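Local coordinates for protein acinetobacter secreted protease CpaA (Acinetobacter nosocomialis M2, PDB 6O38) that is a secreted zinc metalloprotease, probably a type II secretion substrate, that forms a complex with its chaperone CpaB, at residues 48-53 with 80-85. Sequence-based numbering, arbitrary orientation.
Sequences ITIRSS and YQFIFN
The carbonyl oxygen of Tyr80 takes the amide of Ile50 at 2.7 Å (N to O), and the CA of Thr49 adds a C-H···O contact to the same oxygen from 3.2 Å. The reciprocal bond, from Tyr80 N to Ile50 O, is longer at 3.0 Å. Two residues further along, Ile48 and Phe82 form a second hydrogen-bonded pair, in which Phe82 N reaches Ile48 O almost head-on to the carbonyl, with a C=O···N angle of 167°. Between them, Thr49 and Gln81 make the non-hydrogen-bonded pair, their CA atoms 4.3 Å apart. This antiparallel ladder joins strands 47-52 and 79-85 in the first of four StcE-type beta-sandwich domains, far from the zinc site. Each strand has a further neighbour: Thr49 and Arg51 bond through their backbones to strand 22-27, and strand 79-85 pairs antiparallel with strand 90-98 on its other side.

Ile48, Ile50, Tyr80 and Phe82 send their side chains to the buried face of the sheet. Contact among them across the ladder is light, with CD1 of Ile50 approaching the Phe82 ring obliquely, 4.5 Å from CE2. Leu60 and Ile74 pack against this face, Leu60 on both Ile50 and Phe82, Ile74 on Ile50 and Tyr80. On the other, partly exposed face, Gln81 extends with CG anti to its backbone N (chi1 -172°), which lays its CG 3.5 Å from OG1 of Thr49; the methyl CG2 of Thr49 rests at the same distance from Tyr80 O. Beyond the paired residues on that face, Arg51 forms a salt bridge with Glu24.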
loop_
_atom_site.group_PDB
_atom_site.type_symbol
_atom_site.label_atom_id
_atom_site.label_comp_id
_atom_site.label_asym_id
_atom_site.label_seq_id
_atom_site.Cartn_x
_atom_site.Cartn_y
_atom_site.Cartn_z
ATOM N N ILE A 48 -22.839 23.133 12.220
ATOM C CA ILE A 48 -22.080 23.595 11.064
ATOM C C ILE A 48 -22.650 22.926 9.823
ATOM O O ILE A 48 -22.839 21.704 9.804
ATOM C CB ILE A 48 -20.575 23.287 11.201
ATOM C CG1 ILE A 48 -19.942 24.175 12.274
ATOM C CG2 ILE A 48 -19.864 23.466 9.867
ATOM C CD1 ILE A 48 -18.437 24.047 12.356
ATOM N N THR A 49 -22.931 23.722 8.793
ATOM C CA THR A 49 -23.461 23.218 7.534
ATOM C C THR A 49 -22.563 23.677 6.396
ATOM O O THR A 49 -22.295 24.874 6.256
ATOM C CB THR A 49 -24.899 23.696 7.300
ATOM O OG1 THR A 49 -25.747 23.185 8.336
ATOM C CG2 THR A 49 -25.410 23.213 5.951
ATOM N N ILE A 50 -22.100 22.726 5.589
ATOM C CA ILE A 50 -21.203 22.996 4.471
ATOM C C ILE A 50 -21.990 22.835 3.177
ATOM O O ILE A 50 -22.545 21.762 2.908
ATOM C CB ILE A 50 -19.978 22.069 4.488
ATOM C CG1 ILE A 50 -19.228 22.194 5.815
ATOM C CG2 ILE A 50 -19.054 22.388 3.322
ATOM C CD1 ILE A 50 -18.040 21.262 5.932
ATOM N N ARG A 51 -22.038 23.899 2.379
ATOM C CA ARG A 51 -22.658 23.876 1.064
ATOM C C ARG A 51 -21.612 24.202 0.007
ATOM O O ARG A 51 -20.619 24.881 0.284
ATOM C CB ARG A 51 -23.818 24.875 0.968
ATOM C CG ARG A 51 -25.018 24.538 1.834
ATOM C CD ARG A 51 -26.126 25.562 1.639
ATOM N NE ARG A 51 -27.313 25.254 2.431
ATOM C CZ ARG A 51 -28.413 26.000 2.446
ATOM N NH1 ARG A 51 -29.446 25.646 3.198
ATOM N NH2 ARG A 51 -28.479 27.103 1.712
ATOM N N SER A 52 -21.842 23.714 -1.210
ATOM C CA SER A 52 -20.900 23.939 -2.298
ATOM C C SER A 52 -21.646 24.051 -3.617
ATOM O O SER A 52 -22.462 23.187 -3.949
ATOM C CB SER A 52 -19.868 22.809 -2.375
ATOM O OG SER A 52 -19.007 22.984 -3.489
ATOM N N SER A 53 -21.362 25.123 -4.357
ATOM C CA SER A 53 -21.826 25.279 -5.730
ATOM C C SER A 53 -20.665 25.463 -6.697
ATOM O O SER A 53 -20.886 25.834 -7.855
ATOM C CB SER A 53 -22.797 26.458 -5.841
ATOM O OG SER A 53 -22.150 27.683 -5.541
ATOM N N TYR A 80 -23.720 19.136 3.641
ATOM C CA TYR A 80 -23.335 18.363 4.813
ATOM C C TYR A 80 -23.635 19.159 6.075
ATOM O O TYR A 80 -23.367 20.362 6.139
ATOM C CB TYR A 80 -21.850 18.000 4.767
ATOM C CG TYR A 80 -21.481 17.067 3.640
ATOM C CD1 TYR A 80 -21.569 15.691 3.800
ATOM C CD2 TYR A 80 -21.045 17.558 2.418
ATOM C CE1 TYR A 80 -21.234 14.829 2.775
ATOM C CE2 TYR A 80 -20.706 16.704 1.384
ATOM C CZ TYR A 80 -20.803 15.340 1.569
ATOM O OH TYR A 80 -20.468 14.483 0.546
ATOM N N GLN A 81 -24.190 18.483 7.078
ATOM C CA GLN A 81 -24.569 19.117 8.335
ATOM C C GLN A 81 -23.970 18.333 9.491
ATOM O O GLN A 81 -24.116 17.108 9.558
ATOM C CB GLN A 81 -26.093 19.193 8.479
ATOM C CG GLN A 81 -26.564 20.017 9.665
ATOM C CD GLN A 81 -28.073 20.017 9.808
ATOM O OE1 GLN A 81 -28.667 21.004 10.242
ATOM N NE2 GLN A 81 -28.702 18.903 9.447
ATOM N N PHE A 82 -23.298 19.039 10.399
ATOM C CA PHE A 82 -22.670 18.431 11.563
ATOM C C PHE A 82 -23.165 19.111 12.830
ATOM O O PHE A 82 -23.389 20.325 12.849
ATOM C CB PHE A 82 -21.140 18.526 11.489
ATOM C CG PHE A 82 -20.537 17.771 10.340
ATOM C CD1 PHE A 82 -20.185 16.439 10.477
ATOM C CD2 PHE A 82 -20.317 18.396 9.124
ATOM C CE1 PHE A 82 -19.628 15.742 9.422
ATOM C CE2 PHE A 82 -19.761 17.704 8.064
ATOM C CZ PHE A 82 -19.415 16.376 8.215
ATOM N N ILE A 83 -23.336 18.319 13.886
ATOM C CA ILE A 83 -23.702 18.821 15.206
ATOM C C ILE A 83 -22.689 18.277 16.202
ATOM O O ILE A 83 -22.524 17.057 16.319
ATOM C CB ILE A 83 -25.131 18.417 15.608
ATOM C CG1 ILE A 83 -26.152 19.039 14.653
ATOM C CG2 ILE A 83 -25.417 18.835 17.043
ATOM C CD1 ILE A 83 -27.590 18.734 15.013
ATOM N N PHE A 84 -22.012 19.175 16.912
ATOM C CA PHE A 84 -20.975 18.774 17.848
ATOM C C PHE A 84 -21.578 17.976 19.006
ATOM O O PHE A 84 -22.798 17.899 19.182
ATOM C CB PHE A 84 -20.224 20.001 18.368
ATOM C CG PHE A 84 -18.890 19.684 18.987
ATOM C CD1 PHE A 84 -17.818 19.305 18.197
ATOM C CD2 PHE A 84 -18.705 19.776 20.357
ATOM C CE1 PHE A 84 -16.590 19.015 18.762
ATOM C CE2 PHE A 84 -17.480 19.489 20.927
ATOM C CZ PHE A 84 -16.420 19.109 20.129
ATOM N N ASN A 85 -20.699 17.368 19.799
ATOM C CA ASN A 85 -21.121 16.568 20.946
ATOM C C ASN A 85 -19.992 16.581 21.966
ATOM O O ASN A 85 -18.934 15.994 21.724
ATOM C CB ASN A 85 -21.467 15.143 20.525
ATOM C CG ASN A 85 -21.994 14.307 21.673
ATOM O OD1 ASN A 85 -21.224 13.747 22.453
ATOM N ND2 ASN A 85 -23.314 14.215 21.780
#